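Local coordinates for protein N-acetylmuramoyl-L-alanine amidase (Peptoclostridium difficile, PDB 4RN7) that probably cleaves the amide bond between N-acetylmuramic acid and L-alanine in peptidoglycan with a zinc-dependent catalytic domain, the part held in this chain, at residues A[95-100]-A[109-114]; A[119-124]-A[170-175]; A[150-153]-A[157-160]. All blocks are in the same frame, centred on the assembly; numbering follows the deposited sequence.

Contact 1: A[95-100]-A[109-114]; sequences IETWYR and ELAQTV
Ala111 packs its single methyl against Thr97 and Tyr99, two residues that share one face of strand 95-99. Here the packing is tight. Thr97 CG2 meets Ala111 CB at 3.8 Å, and Tyr99 CD1 reaches the same methyl at 3.9 Å, the ring approaching obliquely. With the methyl of Thr97 set opposite the backbone N, its hydroxyl lies beside that nitrogen and is bonded to OE1 of Gln115, one turn further along helix 107-122; Gln115 NE2 donates to Ile95 O, a polar grip next to the apolar one. Ile145 of the neighbouring strand 144-151 touches both Thr97 and Ala111 and completes the apolar cluster. All this lies within a beta-alpha-beta unit, in which helix 107-122 connects the parallel strands 95-99 and 126-131 and packs on the first.

Away from this point the contact thins quickly. Val114 points at the strand but comes no nearer than 4.7 Å, while Thr113, partly exposed, turns its hydroxyl back to its own helix, where OG1 and N reach Glu109 O from opposite faces of the carbonyl plane. On the far face of the strand, partly exposed Trp98 points away from the helix and gives its NE1 proton to Glu96 OE2 at 2.8 Å in a nearly straight bond of 179°. The acceptor lies in the indole plane; Arg127 pairs with the other carboxylate oxygen.

The chemistry thus divides by face: a small residue allows close apolar seating of helix on strand, whereas the Glu96 carboxylate and the Trp98 indole pair with each other on the strand's other face.

Contact 2: A[119-124]-A[170-175]; sequences VSYVKV and LAEGIV
Packing of helix against helix through a bare glycine defines this contact, in which Tyr121 and Val122, near the end of helix 107-122, lie on Gly173, Glu172 and Leu170 of helix 164-185. The closest backbone approach, 5.3 Å between Tyr121 CA and Gly173 CA, is possible because Gly173 has no side chain, and a CB there would run into Tyr121 CB; the aromatic ring lies directly on its main chain. Gly173 CA sits over one face of the ring, 4.0 Å from the Tyr121 ring centroid and 27° off the normal, a CH-pi contact displaced toward CG.

Further out along the ring, Tyr121 CE2 touches Glu172 CG, anti to its own backbone N (chi1 -176°), at 3.5 Å; the bend at chi2 (62°) places the carboxylate, whose OE2 is bonded to Gln176. Val122 reaches the other way: its CG1, opposite the carbonyl carbon, rests 3.6 Å from Leu170 N and 4.0 Å from Leu170 CB.

Beyond CB, Leu170 turns away with Ile174 toward Cys149 and Ile147 of strand 144-151. Side-by-side helices covering a central sheet in this way are typical of the layered alpha/beta fold of zinc-dependent amidases of this family.

Contact 3: A[150-153]-A[157-160]; sequences GFLT and EEQK
Glu157 folds its carboxylate back onto the chain at Gly150 and Phe151, where OE1 accepts the Phe151 N-H at 3.1 Å with an angle of 160°. The lone pair used is the anti one. A bend at chi2 (-83°) brings the group round to this position, and Gly150 CA then lies only 3.2 Å from OE1. The root of the same side chain is equally close: Glu157 CB stands 3.0 Å from Phe151 O, a tight approach to a carbonyl oxygen. Beside it, Leu152 CD1 lies across the aliphatic part of Glu158, 3.9 Å from CG. A water joins the polar ends of this second pair, giving one proton to Leu152 O at 2.7 Å and the other to Glu158 OE1 at 2.6 Å.

A second shell holds these groups in place. Gly94 N also donates to Glu157 OE1, and two main-chain N-H groups on one buried oxygen would probably stabilise the ionised carboxylate. Glu158, extended beyond CG, carries its oxygens to the hydroxyls of Thr23 and Ser21. The chain turns a corner at Gly150, whose phi of 115° would jam a CB against the preceding carbonyl oxygen, and a CB would also crowd Glu157 OE1. Leu152 in turn comes within about 4 Å, side chain to side chain, of the zinc ligand Glu28.

In the fold, the contact fastens the start of the short helix 155-161 to the end of strand 144-151; Gly150 and, just beyond the strand, Leu152 are bonded through their backbones to Asn84 of strand 77-84, with Ala92 and Thr93 of the following loop packed against Phe151 and Glu157.

The three contacts come in chain order in their first segments, and contact 3 falls wholly within the stretch between the two segments of contact 2. Contacts 1 and 2 share helix 107-122 and have centres about 13 Å apart; contacts 1 and 3 have centres about 19 Å apart but meet the same sheet through the neighbouring strands 95-99 and 144-151. Ile95 ties them together: its CD1 packs 3.9 Å from Leu170 CD1, and its CG1 lies 3.8 Å from Gly150 N. Contacts 2 and 3, with centres about 15 Å apart, do not touch, though their helices 155-161 and 164-185 are consecutive. Together they join sheet, covering helices and the zinc-side strand end into one domain.

Contact 1: A[95-100]-A[109-114]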
ATOM      1  N   ILE A  95      -4.241   9.653   5.338  1.00 28.36           N
ATOM      2  CA  ILE A  95      -3.783   8.304   5.059  1.00 27.09           C
ATOM      3  C   ILE A  95      -3.933   7.444   6.313  1.00 32.28           C
ATOM      4  O   ILE A  95      -3.680   7.920   7.425  1.00 31.23           O
ATOM      5  CB  ILE A  95      -2.312   8.359   4.623  1.00 29.01           C
ATOM      6  CG1 ILE A  95      -2.208   9.024   3.242  1.00 30.45           C
ATOM      7  CG2 ILE A  95      -1.682   6.966   4.585  1.00 28.40           C
ATOM      8  CD1 ILE A  95      -0.795   9.089   2.694  1.00 32.55           C
ATOM      9  N   GLU A  96      -4.351   6.190   6.139  1.00 29.02           N
ATOM     10  CA  GLU A  96      -4.403   5.248   7.253  1.00 26.73           C
ATOM     11  C   GLU A  96      -3.814   3.941   6.765  1.00 28.47           C
ATOM     12  O   GLU A  96      -3.793   3.677   5.563  1.00 29.96           O
ATOM     13  CB  GLU A  96      -5.843   5.018   7.729  1.00 28.93           C
ATOM     14  CG  GLU A  96      -6.806   4.568   6.638  1.00 31.84           C
ATOM     15  CD  GLU A  96      -8.240   4.517   7.128  1.00 41.10           C
ATOM     16  OE1 GLU A  96      -8.689   5.504   7.742  1.00 37.88           O
ATOM     17  OE2 GLU A  96      -8.920   3.493   6.908  1.00 36.95           O
ATOM     18  N   THR A  97      -3.334   3.121   7.691  1.00 25.71           N
ATOM     19  CA  THR A  97      -2.733   1.844   7.304  1.00 26.57           C
ATOM     20  C   THR A  97      -3.431   0.708   8.036  1.00 28.68           C
ATOM     21  O   THR A  97      -3.601   0.765   9.254  1.00 29.71           O
ATOM     22  CB  THR A  97      -1.247   1.844   7.652  1.00 30.95           C
ATOM     23  OG1 THR A  97      -0.589   2.876   6.909  1.00 29.49           O
ATOM     24  CG2 THR A  97      -0.612   0.493   7.303  1.00 25.80           C
ATOM     25  N   TRP A  98      -3.858  -0.311   7.292  1.00 27.06           N
ATOM     26  CA  TRP A  98      -4.579  -1.445   7.856  1.00 31.55           C
ATOM     27  C   TRP A  98      -3.650  -2.624   8.118  1.00 33.59           C
ATOM     28  O   TRP A  98      -2.640  -2.791   7.429  1.00 29.43           O
ATOM     29  CB  TRP A  98      -5.638  -1.940   6.873  1.00 30.38           C
ATOM     30  CG  TRP A  98      -6.702  -0.953   6.496  1.00 33.35           C
ATOM     31  CD1 TRP A  98      -6.877   0.312   6.981  1.00 33.89           C
ATOM     32  CD2 TRP A  98      -7.749  -1.172   5.542  1.00 33.20           C
ATOM     33  NE1 TRP A  98      -7.979   0.894   6.381  1.00 35.81           N
ATOM     34  CE2 TRP A  98      -8.522   0.003   5.490  1.00 34.66           C
ATOM     35  CE3 TRP A  98      -8.100  -2.251   4.718  1.00 34.13           C
ATOM     36  CZ2 TRP A  98      -9.639   0.126   4.648  1.00 39.54           C
ATOM     37  CZ3 TRP A  98      -9.207  -2.123   3.883  1.00 38.21           C
ATOM     38  CH2 TRP A  98      -9.960  -0.949   3.858  1.00 37.81           C
ATOM     39  N   TYR A  99      -4.017  -3.441   9.103  1.00 30.30           N
ATOM     40  CA  TYR A  99      -3.378  -4.731   9.344  1.00 32.71           C
ATOM     41  C   TYR A  99      -4.460  -5.729   9.767  1.00 34.65           C
ATOM     42  O   TYR A  99      -5.542  -5.318  10.188  1.00 35.49           O
ATOM     43  CB  TYR A  99      -2.286  -4.616  10.411  1.00 32.40           C
ATOM     44  CG  TYR A  99      -2.777  -4.147  11.760  1.00 33.29           C
ATOM     45  CD1 TYR A  99      -2.964  -2.800  12.021  1.00 39.05           C
ATOM     46  CD2 TYR A  99      -3.038  -5.055  12.779  1.00 37.81           C
ATOM     47  CE1 TYR A  99      -3.410  -2.364  13.260  1.00 38.31           C
ATOM     48  CE2 TYR A  99      -3.480  -4.626  14.019  1.00 43.63           C
ATOM     49  CZ  TYR A  99      -3.667  -3.283  14.249  1.00 45.81           C
ATOM     50  OH  TYR A  99      -4.106  -2.861  15.486  1.00 51.19           O
ATOM     51  N   ARG A 100      -4.181  -7.029   9.651  1.00 33.58           N
ATOM     52  CA  ARG A 100      -5.201  -8.052   9.921  1.00 37.52           C
ATOM     53  C   ARG A 100      -5.662  -8.047  11.371  1.00 45.54           C
ATOM     54  O   ARG A 100      -4.896  -7.696  12.267  1.00 40.84           O
ATOM     55  CB  ARG A 100      -4.714  -9.458   9.526  1.00 45.32           C
ATOM     56  CG  ARG A 100      -3.896 -10.180  10.591  1.00 43.38           C
ATOM     57  CD  ARG A 100      -3.513 -11.605  10.175  1.00 42.33           C
ATOM     58  NE  ARG A 100      -2.780 -11.604   8.911  1.00 38.00           N
ATOM     59  CZ  ARG A 100      -1.458 -11.470   8.813  1.00 41.70           C
ATOM     60  NH1 ARG A 100      -0.873 -11.456   7.622  1.00 35.29           N
ATOM     61  NH2 ARG A 100      -0.716 -11.343   9.910  1.00 37.58           N
ATOM     62  N   GLU A 109       2.983  -3.664  14.283  1.00 41.53           N
ATOM     63  CA  GLU A 109       4.210  -2.885  14.400  1.00 47.64           C
ATOM     64  C   GLU A 109       4.644  -2.316  13.035  1.00 41.89           C
ATOM     65  O   GLU A 109       5.040  -1.149  12.930  1.00 41.21           O
ATOM     66  CB  GLU A 109       5.315  -3.746  15.021  1.00 53.86           C
ATOM     67  CG  GLU A 109       5.118  -4.071  16.516  1.00 65.92           C
ATOM     68  CD  GLU A 109       3.887  -4.926  16.817  1.00 70.51           C
ATOM     69  OE1 GLU A 109       3.523  -5.792  15.993  1.00 63.01           O
ATOM     70  OE2 GLU A 109       3.277  -4.728  17.887  1.00 76.54           O
ATOM     71  N   LEU A 110       4.565  -3.143  11.997  1.00 37.28           N
ATOM     72  CA  LEU A 110       4.874  -2.706  10.634  1.00 35.33           C
ATOM     73  C   LEU A 110       3.959  -1.554  10.214  1.00 36.44           C
ATOM     74  O   LEU A 110       4.414  -0.560   9.649  1.00 35.06           O
ATOM     75  CB  LEU A 110       4.728  -3.881   9.656  1.00 35.37           C
ATOM     76  CG  LEU A 110       4.800  -3.588   8.153  1.00 33.08           C
ATOM     77  CD1 LEU A 110       6.154  -2.999   7.757  1.00 36.90           C
ATOM     78  CD2 LEU A 110       4.505  -4.849   7.346  1.00 31.37           C
ATOM     79  N   ALA A 111       2.668  -1.698  10.507  1.00 35.74           N
ATOM     80  CA  ALA A 111       1.676  -0.682  10.179  1.00 32.85           C
ATOM     81  C   ALA A 111       1.993   0.655  10.843  1.00 37.82           C
ATOM     82  O   ALA A 111       1.933   1.700  10.196  1.00 35.53           O
ATOM     83  CB  ALA A 111       0.278  -1.156  10.578  1.00 33.57           C
ATOM     84  N   GLN A 112       2.313   0.629  12.133  1.00 38.21           N
ATOM     85  CA  GLN A 112       2.582   1.874  12.844  1.00 39.12           C
ATOM     86  C   GLN A 112       3.851   2.557  12.330  1.00 40.35           C
ATOM     87  O   GLN A 112       3.883   3.779  12.153  1.00 41.71           O
ATOM     88  CB  GLN A 112       2.669   1.646  14.354  1.00 44.51           C
ATOM     89  CG  GLN A 112       2.773   2.942  15.153  1.00 55.23           C
ATOM     90  CD  GLN A 112       1.571   3.858  14.952  1.00 62.66           C
ATOM     91  OE1 GLN A 112       0.544   3.698  15.611  1.00 71.36           O
ATOM     92  NE2 GLN A 112       1.695   4.821  14.035  1.00 47.13           N
ATOM     93  N   THR A 113       4.894   1.766  12.090  1.00 41.50           N
ATOM     94  CA  THR A 113       6.163   2.309  11.613  1.00 46.33           C
ATOM     95  C   THR A 113       5.997   2.954  10.233  1.00 35.65           C
ATOM     96  O   THR A 113       6.417   4.100  10.021  1.00 37.04           O
ATOM     97  CB  THR A 113       7.259   1.228  11.601  1.00 47.69           C
ATOM     98  OG1 THR A 113       7.443   0.742  12.935  1.00 46.95           O
ATOM     99  CG2 THR A 113       8.574   1.791  11.093  1.00 48.32           C
ATOM    100  N   VAL A 114       5.368   2.227   9.313  1.00 32.64           N
ATOM    101  CA  VAL A 114       5.102   2.761   7.977  1.00 29.95           C
ATOM    102  C   VAL A 114       4.192   3.995   8.043  1.00 38.02           C
ATOM    103  O   VAL A 114       4.512   5.037   7.464  1.00 33.06           O
ATOM    104  CB  VAL A 114       4.531   1.683   7.044  1.00 31.24           C
ATOM    105  CG1 VAL A 114       3.941   2.311   5.780  1.00 27.60           C
ATOM    106  CG2 VAL A 114       5.627   0.669   6.681  1.00 34.61           C
TER

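Contact 2: A[119-124]-A[170-175]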
ATOM      1  N   VAL A 119       3.606   9.905   7.386  1.00 34.02           N
ATOM      2  CA  VAL A 119       3.198  11.203   7.924  1.00 39.49           C
ATOM      3  C   VAL A 119       4.341  12.228   7.966  1.00 46.97           C
ATOM      4  O   VAL A 119       4.118  13.433   7.794  1.00 45.78           O
ATOM      5  CB  VAL A 119       2.541  11.044   9.318  1.00 34.85           C
ATOM      6  CG1 VAL A 119       2.250  12.392   9.934  1.00 40.37           C
ATOM      7  CG2 VAL A 119       1.250  10.239   9.174  1.00 42.24           C
ATOM      8  N   SER A 120       5.566  11.752   8.172  1.00 46.66           N
ATOM      9  CA  SER A 120       6.711  12.656   8.236  0.69 45.55           C
ATOM     10  C   SER A 120       7.141  13.131   6.849  1.00 50.29           C
ATOM     11  O   SER A 120       7.633  14.249   6.704  1.00 52.52           O
ATOM     12  CB  SER A 120       7.884  11.997   8.959  0.69 47.64           C
ATOM     13  OG  SER A 120       8.399  10.920   8.199  0.69 48.92           O
ATOM     14  N   TYR A 121       6.943  12.290   5.840  1.00 42.17           N
ATOM     15  CA  TYR A 121       7.351  12.593   4.465  1.00 42.34           C
ATOM     16  C   TYR A 121       6.361  13.415   3.632  1.00 47.82           C
ATOM     17  O   TYR A 121       6.777  14.302   2.890  1.00 53.91           O
ATOM     18  CB  TYR A 121       7.717  11.299   3.728  1.00 37.55           C
ATOM     19  CG  TYR A 121       9.141  10.888   3.988  1.00 39.67           C
ATOM     20  CD1 TYR A 121       9.511  10.322   5.203  1.00 43.31           C
ATOM     21  CD2 TYR A 121      10.125  11.086   3.027  1.00 46.04           C
ATOM     22  CE1 TYR A 121      10.824   9.955   5.453  1.00 47.98           C
ATOM     23  CE2 TYR A 121      11.441  10.722   3.266  1.00 48.39           C
ATOM     24  CZ  TYR A 121      11.783  10.156   4.480  1.00 51.00           C
ATOM     25  OH  TYR A 121      13.090   9.794   4.719  1.00 52.54           O
ATOM     26  N   VAL A 122       5.068  13.116   3.733  1.00 38.29           N
ATOM     27  CA  VAL A 122       4.075  13.845   2.937  1.00 35.54           C
ATOM     28  C   VAL A 122       3.290  14.838   3.789  1.00 41.14           C
ATOM     29  O   VAL A 122       2.659  15.767   3.257  1.00 44.18           O
ATOM     30  CB  VAL A 122       3.106  12.906   2.195  1.00 34.87           C
ATOM     31  CG1 VAL A 122       3.782  12.312   0.979  1.00 46.31           C
ATOM     32  CG2 VAL A 122       2.629  11.813   3.116  1.00 45.55           C
ATOM     33  N   LYS A 123       3.344  14.649   5.107  1.00 38.09           N
ATOM     34  CA  LYS A 123       2.743  15.608   6.051  1.00 43.42           C
ATOM     35  C   LYS A 123       1.254  15.771   5.760  1.00 50.87           C
ATOM     36  O   LYS A 123       0.735  16.881   5.582  1.00 56.35           O
ATOM     37  CB  LYS A 123       3.479  16.957   6.038  1.00 56.03           C
ATOM     38  CG  LYS A 123       4.937  16.879   6.489  1.00 59.80           C
ATOM     39  CD  LYS A 123       5.889  17.110   5.323  1.00 68.23           C
ATOM     40  N   VAL A 124       0.597  14.621   5.695  1.00 38.38           N
ATOM     41  CA  VAL A 124      -0.823  14.490   5.442  1.00 36.43           C
ATOM     42  C   VAL A 124      -1.463  14.225   6.789  1.00 32.60           C
ATOM     43  O   VAL A 124      -0.768  14.000   7.782  1.00 38.39           O
ATOM     44  CB  VAL A 124      -1.091  13.273   4.551  1.00 48.68           C
ATOM     45  CG1 VAL A 124      -0.537  13.514   3.170  1.00 54.57           C
ATOM     46  CG2 VAL A 124      -0.448  12.045   5.151  1.00 42.49           C
ATOM     47  N   LEU A 170       5.493  10.060  -1.168  1.00 34.35           N
ATOM     48  CA  LEU A 170       4.728   9.016  -0.499  1.00 31.42           C
ATOM     49  C   LEU A 170       5.485   7.697  -0.587  1.00 31.13           C
ATOM     50  O   LEU A 170       5.654   6.997   0.411  1.00 32.04           O
ATOM     51  CB  LEU A 170       3.340   8.903  -1.139  1.00 31.69           C
ATOM     52  CG  LEU A 170       2.491   7.691  -0.767  1.00 38.31           C
ATOM     53  CD1 LEU A 170       2.255   7.649   0.736  1.00 34.62           C
ATOM     54  CD2 LEU A 170       1.172   7.739  -1.527  1.00 35.99           C
ATOM     55  N   ALA A 171       5.971   7.378  -1.784  1.00 30.82           N
ATOM     56  CA  ALA A 171       6.736   6.153  -1.984  1.00 30.50           C
ATOM     57  C   ALA A 171       8.004   6.162  -1.137  1.00 32.25           C
ATOM     58  O   ALA A 171       8.355   5.144  -0.544  1.00 33.15           O
ATOM     59  CB  ALA A 171       7.067   5.934  -3.461  1.00 30.61           C
ATOM     60  N   GLU A 172       8.674   7.308  -1.058  1.00 33.57           N
ATOM     61  CA  GLU A 172       9.893   7.394  -0.256  1.00 36.07           C
ATOM     62  C   GLU A 172       9.571   7.156   1.220  1.00 35.94           C
ATOM     63  O   GLU A 172      10.289   6.423   1.913  1.00 36.98           O
ATOM     64  CB  GLU A 172      10.586   8.746  -0.452  1.00 37.73           C
ATOM     65  CG  GLU A 172      11.920   8.890   0.286  1.00 42.18           C
ATOM     66  CD  GLU A 172      12.987   7.898  -0.162  1.00 49.69           C
ATOM     67  OE1 GLU A 172      12.914   7.377  -1.296  1.00 45.95           O
ATOM     68  OE2 GLU A 172      13.911   7.637   0.634  1.00 50.18           O
ATOM     69  N   GLY A 173       8.475   7.750   1.685  1.00 35.18           N
ATOM     70  CA  GLY A 173       8.031   7.554   3.054  1.00 38.19           C
ATOM     71  C   GLY A 173       7.749   6.092   3.349  1.00 36.33           C
ATOM     72  O   GLY A 173       8.141   5.570   4.395  1.00 35.70           O
ATOM     73  N   ILE A 174       7.073   5.423   2.421  1.00 32.90           N
ATOM     74  CA  ILE A 174       6.787   4.002   2.576  1.00 32.36           C
ATOM     75  C   ILE A 174       8.072   3.174   2.617  1.00 36.13           C
ATOM     76  O   ILE A 174       8.230   2.303   3.476  1.00 34.03           O
ATOM     77  CB  ILE A 174       5.869   3.488   1.455  1.00 30.95           C
ATOM     78  CG1 ILE A 174       4.513   4.210   1.509  1.00 30.17           C
ATOM     79  CG2 ILE A 174       5.663   1.985   1.583  1.00 31.07           C
ATOM     80  CD1 ILE A 174       3.658   3.969   0.272  1.00 31.44           C
ATOM     81  N   VAL A 175       8.985   3.445   1.688  1.00 34.05           N
ATOM     82  CA  VAL A 175      10.276   2.757   1.680  1.00 35.69           C
ATOM     83  C   VAL A 175      10.962   2.852   3.038  1.00 37.20           C
ATOM     84  O   VAL A 175      11.372   1.839   3.608  1.00 39.10           O
ATOM     85  CB  VAL A 175      11.218   3.326   0.617  1.00 37.02           C
ATOM     86  CG1 VAL A 175      12.609   2.718   0.757  1.00 42.49           C
ATOM     87  CG2 VAL A 175      10.667   3.050  -0.766  1.00 37.30           C
TER

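Contact 3: A[150-153]-A[157-160]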
ATOM      1  N   GLY A 150      -4.939   8.063   0.715  1.00 26.65           N
ATOM      2  CA  GLY A 150      -5.667   9.313   0.533  1.00 32.32           C
ATOM      3  C   GLY A 150      -7.024   8.986  -0.056  1.00 30.14           C
ATOM      4  O   GLY A 150      -7.225   7.872  -0.545  1.00 28.84           O
ATOM      5  N   PHE A 151      -7.948   9.937  -0.002  1.00 27.11           N
ATOM      6  CA  PHE A 151      -9.315   9.722  -0.473  1.00 28.50           C
ATOM      7  C   PHE A 151      -9.501  10.169  -1.913  1.00 28.04           C
ATOM      8  O   PHE A 151      -9.550  11.355  -2.192  1.00 30.92           O
ATOM      9  CB  PHE A 151     -10.306  10.463   0.433  1.00 31.32           C
ATOM     10  CG  PHE A 151     -10.603   9.731   1.712  1.00 30.20           C
ATOM     11  CD1 PHE A 151      -9.675   9.705   2.740  1.00 29.50           C
ATOM     12  CD2 PHE A 151     -11.791   9.033   1.866  1.00 31.06           C
ATOM     13  CE1 PHE A 151      -9.937   9.003   3.920  1.00 31.24           C
ATOM     14  CE2 PHE A 151     -12.055   8.325   3.031  1.00 33.57           C
ATOM     15  CZ  PHE A 151     -11.125   8.312   4.058  1.00 31.45           C
ATOM     16  N   LEU A 152      -9.620   9.222  -2.840  1.00 29.92           N
ATOM     17  CA  LEU A 152      -9.803   9.606  -4.235  1.00 26.58           C
ATOM     18  C   LEU A 152     -11.139  10.302  -4.443  1.00 29.48           C
ATOM     19  O   LEU A 152     -11.314  11.055  -5.399  1.00 30.14           O
ATOM     20  CB  LEU A 152      -9.690   8.385  -5.158  1.00 27.52           C
ATOM     21  CG  LEU A 152      -9.840   8.691  -6.651  1.00 32.04           C
ATOM     22  CD1 LEU A 152      -8.745   9.631  -7.115  1.00 29.99           C
ATOM     23  CD2 LEU A 152      -9.795   7.389  -7.441  1.00 33.47           C
ATOM     24  N   THR A 153     -12.080  10.071  -3.530  1.00 34.74           N
ATOM     25  CA  THR A 153     -13.396  10.713  -3.589  1.00 33.77           C
ATOM     26  C   THR A 153     -13.428  12.195  -3.150  1.00 32.50           C
ATOM     27  O   THR A 153     -14.450  12.872  -3.297  1.00 35.19           O
ATOM     28  CB  THR A 153     -14.450   9.893  -2.794  1.00 42.04           C
ATOM     29  OG1 THR A 153     -13.959   9.608  -1.471  1.00 32.80           O
ATOM     30  CG2 THR A 153     -14.747   8.579  -3.519  1.00 40.77           C
ATOM     31  N   GLU A 157      -7.731  15.713  -2.423  1.00 31.44           N
ATOM     32  CA  GLU A 157      -6.847  14.569  -2.249  1.00 28.83           C
ATOM     33  C   GLU A 157      -6.468  14.024  -3.618  1.00 28.84           C
ATOM     34  O   GLU A 157      -5.330  13.615  -3.850  1.00 29.03           O
ATOM     35  CB  GLU A 157      -7.563  13.452  -1.493  1.00 36.81           C
ATOM     36  CG  GLU A 157      -7.914  13.753  -0.065  1.00 37.19           C
ATOM     37  CD  GLU A 157      -6.748  13.518   0.850  1.00 43.68           C
ATOM     38  OE1 GLU A 157      -6.540  12.353   1.261  1.00 31.17           O
ATOM     39  OE2 GLU A 157      -6.041  14.502   1.146  1.00 38.67           O
ATOM     40  N   GLU A 158      -7.445  14.001  -4.518  1.00 31.52           N
ATOM     41  CA  GLU A 158      -7.203  13.536  -5.877  1.00 32.95           C
ATOM     42  C   GLU A 158      -6.098  14.371  -6.549  1.00 30.60           C
ATOM     43  O   GLU A 158      -5.236  13.817  -7.227  1.00 31.50           O
ATOM     44  CB  GLU A 158      -8.496  13.584  -6.688  1.00 30.23           C
ATOM     45  CG  GLU A 158      -8.292  13.334  -8.179  1.00 35.98           C
ATOM     46  CD  GLU A 158      -9.579  13.405  -8.969  1.00 51.58           C
ATOM     47  OE1 GLU A 158     -10.545  14.026  -8.478  1.00 51.22           O
ATOM     48  OE2 GLU A 158      -9.615  12.844 -10.082  1.00 54.06           O
ATOM     49  N   GLN A 159      -6.089  15.684  -6.323  1.00 29.38           N
ATOM     50  CA  GLN A 159      -5.061  16.532  -6.933  1.00 32.11           C
ATOM     51  C   GLN A 159      -3.659  16.201  -6.428  1.00 33.78           C
ATOM     52  O   GLN A 159      -2.673  16.403  -7.141  1.00 35.04           O
ATOM     53  CB  GLN A 159      -5.356  18.016  -6.717  1.00 34.22           C
ATOM     54  CG  GLN A 159      -6.535  18.531  -7.534  1.00 39.91           C
ATOM     55  CD  GLN A 159      -6.367  18.294  -9.030  1.00 41.79           C
ATOM     56  OE1 GLN A 159      -5.341  18.640  -9.618  1.00 40.97           O
ATOM     57  NE2 GLN A 159      -7.384  17.721  -9.650  1.00 41.04           N
ATOM     58  N   LYS A 160      -3.574  15.708  -5.193  1.00 29.35           N
ATOM     59  CA  LYS A 160      -2.302  15.203  -4.666  1.00 29.20           C
ATOM     60  C   LYS A 160      -1.971  13.827  -5.216  1.00 31.44           C
ATOM     61  O   LYS A 160      -0.861  13.601  -5.677  1.00 30.24           O
ATOM     62  CB  LYS A 160      -2.346  15.133  -3.136  1.00 30.64           C
ATOM     63  CG  LYS A 160      -2.442  16.504  -2.468  1.00 31.05           C
ATOM     64  CD  LYS A 160      -2.557  16.350  -0.965  1.00 35.15           C
ATOM     65  CE  LYS A 160      -2.573  17.704  -0.269  1.00 38.41           C
ATOM     66  NZ  LYS A 160      -3.742  18.573  -0.633  1.00 33.94           N
TER
HETATM   67  O   HOH W   1     -12.055  13.406  -6.455  1.00 36.24           O